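Local coordinates for protein MccF (Escherichia coli, PDB 4IIY) that confers self-immunity to the antibiotic microcin C7 and probably acts as a serine peptidase of the LD-carboxypeptidase (S66) family, at residues G74-T86 and E96-I110. The protein carries 1 engineered substitution. Residues are numbered along the deposited sequence; the frame is centred on the assembly and turned at random.
Sequences GFKLVSGKLTGKT and ERAQEFNELVYNPDI
Glu100 binds Leu82 through its carboxylate: Leu82 N donates to Glu100 OE2 over 2.9 Å with an N-H...O angle of 152°, the N-H coming from above the carboxylate plane. With its CG anti to the backbone N (chi1 -177°) and the chain extended, Glu100 reaches the backbone of the Gly80-Thr83 type I turn, its CG 3.6 Å from Lys81 N. A water joins OE2 to Thr83 OG1, which itself donates to Gly80 O, while OE1 turns to Ser50 N. A second water links Lys81 N to Glu100 O, 2.9 Å from each. Further out, Lys81 lies across Glu103 at about a right angle; its NZ makes a long salt bridge to Glu103 OE2 (3.3 Å) and a weak bond to Gln99 OE1. Apolar contacts follow: Leu82 CD1 rests 3.5 Å from Arg97 CG, and Val78 packs on Leu104 and Ile110. Were Glu100 an alanine, Leu82 N and Ser50 N would probably lose their acceptor, loosening the turn's hold on the helix. The contact thus illustrates how one buried carboxylate on the helix after strand 76-79, an outermost strand of the six-stranded mixed sheet, can tie two loops to that helix, with the lysine bridge a looser, peripheral addition.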
# COMPACT_ATOMS: atom_id res chain seq x y z
N GLY B 74 28.32 18.87 -18.40
CA GLY B 74 27.95 19.88 -19.38
C GLY B 74 26.49 20.29 -19.39
O GLY B 74 26.09 21.13 -20.21
N PHE B 75 25.68 19.73 -18.49
CA PHE B 75 24.27 20.07 -18.45
C PHE B 75 24.03 21.38 -17.73
O PHE B 75 24.73 21.72 -16.78
CB PHE B 75 23.44 18.95 -17.80
CG PHE B 75 23.39 17.70 -18.62
CD1 PHE B 75 22.65 17.66 -19.79
CD2 PHE B 75 24.11 16.57 -18.25
CE1 PHE B 75 22.62 16.52 -20.57
CE2 PHE B 75 24.08 15.43 -19.02
CZ PHE B 75 23.33 15.40 -20.18
N LYS B 76 23.04 22.13 -18.21
CA LYS B 76 22.55 23.29 -17.50
C LYS B 76 21.36 22.84 -16.67
O LYS B 76 20.55 22.04 -17.12
CB LYS B 76 22.13 24.37 -18.50
CG LYS B 76 23.28 24.80 -19.42
CD LYS B 76 22.80 25.58 -20.62
CE LYS B 76 23.95 25.82 -21.60
NZ LYS B 76 24.61 24.54 -22.03
N LEU B 77 21.27 23.33 -15.44
CA LEU B 77 20.20 22.91 -14.54
C LEU B 77 19.25 24.05 -14.19
O LEU B 77 19.68 25.18 -13.93
CB LEU B 77 20.77 22.32 -13.26
CG LEU B 77 21.77 21.18 -13.42
CD1 LEU B 77 22.21 20.67 -12.06
CD2 LEU B 77 21.18 20.05 -14.25
N VAL B 78 17.96 23.75 -14.21
CA VAL B 78 16.93 24.66 -13.72
C VAL B 78 16.32 24.07 -12.45
O VAL B 78 15.80 22.94 -12.45
CB VAL B 78 15.82 24.89 -14.77
CG1 VAL B 78 14.66 25.68 -14.18
CG2 VAL B 78 16.38 25.61 -16.00
N SER B 79 16.40 24.82 -11.37
CA SER B 79 15.88 24.38 -10.09
C SER B 79 14.38 24.65 -9.98
O SER B 79 13.93 25.77 -10.16
CB SER B 79 16.62 25.12 -8.97
OG SER B 79 16.17 24.71 -7.70
N GLY B 80 13.61 23.61 -9.67
CA GLY B 80 12.18 23.79 -9.45
C GLY B 80 11.92 24.74 -8.29
O GLY B 80 12.75 24.90 -7.40
N LYS B 81 10.75 25.37 -8.29
CA LYS B 81 10.45 26.43 -7.32
C LYS B 81 10.36 25.97 -5.86
O LYS B 81 10.37 26.81 -4.96
CB LYS B 81 9.17 27.17 -7.72
CG LYS B 81 7.92 26.33 -7.57
CD LYS B 81 6.72 26.96 -8.26
CE LYS B 81 6.09 28.06 -7.44
NZ LYS B 81 4.64 28.19 -7.77
N LEU B 82 10.29 24.66 -5.59
CA LEU B 82 10.26 24.18 -4.20
C LEU B 82 11.64 23.77 -3.68
O LEU B 82 11.77 23.30 -2.55
CB LEU B 82 9.26 23.02 -4.04
CG LEU B 82 7.81 23.40 -4.34
CD1 LEU B 82 6.90 22.19 -4.17
CD2 LEU B 82 7.33 24.55 -3.45
N THR B 83 12.67 23.95 -4.50
CA THR B 83 14.02 23.66 -4.05
C THR B 83 14.35 24.50 -2.81
O THR B 83 14.11 25.71 -2.78
CB THR B 83 15.03 23.93 -5.16
OG1 THR B 83 14.71 23.10 -6.28
CG2 THR B 83 16.45 23.63 -4.71
N GLY B 84 14.87 23.85 -1.78
CA GLY B 84 15.24 24.56 -0.57
C GLY B 84 14.11 24.81 0.41
O GLY B 84 14.31 25.47 1.43
N LYS B 85 12.91 24.30 0.11
CA LYS B 85 11.74 24.52 0.96
C LYS B 85 11.37 23.24 1.70
O LYS B 85 11.67 22.13 1.24
CB LYS B 85 10.55 24.96 0.11
CG LYS B 85 10.84 26.10 -0.85
CD LYS B 85 11.07 27.40 -0.13
CE LYS B 85 11.15 28.55 -1.12
NZ LYS B 85 11.24 29.87 -0.44
N THR B 86 10.69 23.39 2.84
CA THR B 86 10.16 22.23 3.55
C THR B 86 8.77 22.51 4.11
O THR B 86 8.48 23.62 4.58
CB THR B 86 11.06 21.79 4.73
OG1 THR B 86 11.12 22.83 5.71
CG2 THR B 86 12.46 21.45 4.25
N GLU B 96 1.04 23.24 -4.53
CA GLU B 96 2.37 23.81 -4.74
C GLU B 96 3.25 22.84 -5.55
O GLU B 96 3.98 23.24 -6.46
CB GLU B 96 3.06 24.13 -3.41
CG GLU B 96 2.56 25.41 -2.73
CD GLU B 96 3.25 25.67 -1.40
OE1 GLU B 96 3.47 24.73 -0.61
OE2 GLU B 96 3.60 26.84 -1.14
N ARG B 97 3.18 21.56 -5.20
CA ARG B 97 3.99 20.56 -5.88
C ARG B 97 3.55 20.36 -7.33
O ARG B 97 4.38 20.22 -8.23
CB ARG B 97 4.00 19.25 -5.09
CG ARG B 97 4.84 19.34 -3.81
CD ARG B 97 4.77 18.07 -3.00
NE ARG B 97 3.52 17.96 -2.26
CZ ARG B 97 2.81 16.84 -2.11
NH1 ARG B 97 3.21 15.70 -2.67
NH2 ARG B 97 1.70 16.87 -1.40
N ALA B 98 2.25 20.38 -7.57
CA ALA B 98 1.77 20.28 -8.94
C ALA B 98 2.23 21.49 -9.76
O ALA B 98 2.65 21.35 -10.90
CB ALA B 98 0.25 20.15 -8.98
N GLN B 99 2.16 22.67 -9.15
CA GLN B 99 2.61 23.89 -9.82
C GLN B 99 4.10 23.82 -10.16
O GLN B 99 4.52 24.23 -11.24
CB GLN B 99 2.38 25.10 -8.91
CG GLN B 99 0.92 25.44 -8.61
CD GLN B 99 0.76 26.35 -7.39
OE1 GLN B 99 1.71 26.98 -6.92
NE2 GLN B 99 -0.46 26.41 -6.87
N GLU B 100 4.91 23.32 -9.22
CA GLU B 100 6.34 23.23 -9.46
C GLU B 100 6.61 22.41 -10.73
O GLU B 100 7.43 22.79 -11.57
CB GLU B 100 7.05 22.57 -8.28
CG GLU B 100 8.57 22.53 -8.49
CD GLU B 100 9.36 21.74 -7.46
OE1 GLU B 100 8.91 20.65 -7.05
OE2 GLU B 100 10.45 22.22 -7.09
N PHE B 101 5.92 21.28 -10.85
CA PHE B 101 6.10 20.41 -12.00
C PHE B 101 5.60 21.08 -13.28
O PHE B 101 6.28 21.08 -14.30
CB PHE B 101 5.37 19.07 -11.76
CG PHE B 101 5.59 18.06 -12.85
CD1 PHE B 101 4.81 18.05 -14.00
CD2 PHE B 101 6.60 17.10 -12.73
CE1 PHE B 101 5.02 17.11 -15.00
CE2 PHE B 101 6.82 16.16 -13.72
CZ PHE B 101 6.03 16.16 -14.86
N ASN B 102 4.40 21.65 -13.22
CA ASN B 102 3.82 22.28 -14.40
C ASN B 102 4.72 23.39 -14.94
O ASN B 102 4.86 23.55 -16.16
CB ASN B 102 2.42 22.82 -14.11
CG ASN B 102 1.37 21.72 -13.95
OD1 ASN B 102 1.53 20.62 -14.45
ND2 ASN B 102 0.30 22.03 -13.24
N GLU B 103 5.33 24.14 -14.04
CA GLU B 103 6.20 25.25 -14.45
C GLU B 103 7.40 24.78 -15.26
O GLU B 103 7.87 25.48 -16.15
CB GLU B 103 6.63 26.07 -13.24
CG GLU B 103 5.51 26.94 -12.69
CD GLU B 103 5.94 27.75 -11.48
OE1 GLU B 103 7.10 27.60 -11.05
OE2 GLU B 103 5.11 28.53 -10.97
N LEU B 104 7.89 23.57 -14.98
CA LEU B 104 8.96 23.01 -15.78
C LEU B 104 8.46 22.61 -17.16
O LEU B 104 9.15 22.80 -18.15
CB LEU B 104 9.63 21.83 -15.06
CG LEU B 104 10.24 22.16 -13.69
CD1 LEU B 104 10.81 20.89 -13.06
CD2 LEU B 104 11.32 23.23 -13.79
N VAL B 105 7.25 22.05 -17.22
CA VAL B 105 6.65 21.71 -18.51
C VAL B 105 6.50 22.95 -19.40
O VAL B 105 6.65 22.86 -20.62
CB VAL B 105 5.28 21.00 -18.32
CG1 VAL B 105 4.61 20.76 -19.67
CG2 VAL B 105 5.45 19.69 -17.54
N TYR B 106 6.21 24.09 -18.78
CA TYR B 106 5.97 25.33 -19.53
C TYR B 106 7.24 25.98 -20.06
O TYR B 106 7.18 26.90 -20.87
CB TYR B 106 5.25 26.36 -18.65
CG TYR B 106 3.91 25.93 -18.09
CD1 TYR B 106 3.11 25.02 -18.76
CD2 TYR B 106 3.45 26.46 -16.90
CE1 TYR B 106 1.88 24.63 -18.23
CE2 TYR B 106 2.23 26.08 -16.37
CZ TYR B 106 1.45 25.17 -17.04
OH TYR B 106 0.23 24.79 -16.53
N ASN B 107 8.39 25.52 -19.58
CA ASN B 107 9.67 26.14 -19.93
C ASN B 107 10.23 25.54 -21.23
O ASN B 107 10.65 24.39 -21.25
CB ASN B 107 10.66 25.94 -18.78
CG ASN B 107 11.95 26.73 -18.96
OD1 ASN B 107 12.38 26.99 -20.09
ND2 ASN B 107 12.57 27.12 -17.85
N PRO B 108 10.25 26.33 -22.32
CA PRO B 108 10.63 25.74 -23.61
C PRO B 108 12.11 25.37 -23.70
O PRO B 108 12.50 24.64 -24.61
CB PRO B 108 10.31 26.85 -24.61
CG PRO B 108 10.46 28.10 -23.83
CD PRO B 108 9.98 27.77 -22.42
N ASP B 109 12.92 25.86 -22.77
CA ASP B 109 14.35 25.55 -22.77
C ASP B 109 14.68 24.18 -22.17
O ASP B 109 15.79 23.68 -22.34
CB ASP B 109 15.14 26.62 -22.02
CG ASP B 109 15.05 27.99 -22.67
OD1 ASP B 109 14.78 28.06 -23.88
OD2 ASP B 109 15.24 29.00 -21.95
N ILE B 110 13.72 23.58 -21.47
CA ILE B 110 13.98 22.33 -20.75
C ILE B 110 13.73 21.11 -21.64
O ILE B 110 12.67 20.96 -22.23
CB ILE B 110 13.12 22.25 -19.47
CG1 ILE B 110 13.51 23.37 -18.52
CG2 ILE B 110 13.29 20.90 -18.78
CD1 ILE B 110 12.70 23.43 -17.24
O HOH W 1 9.21 24.99 -10.75
O HOH W 2 12.69 20.89 -6.18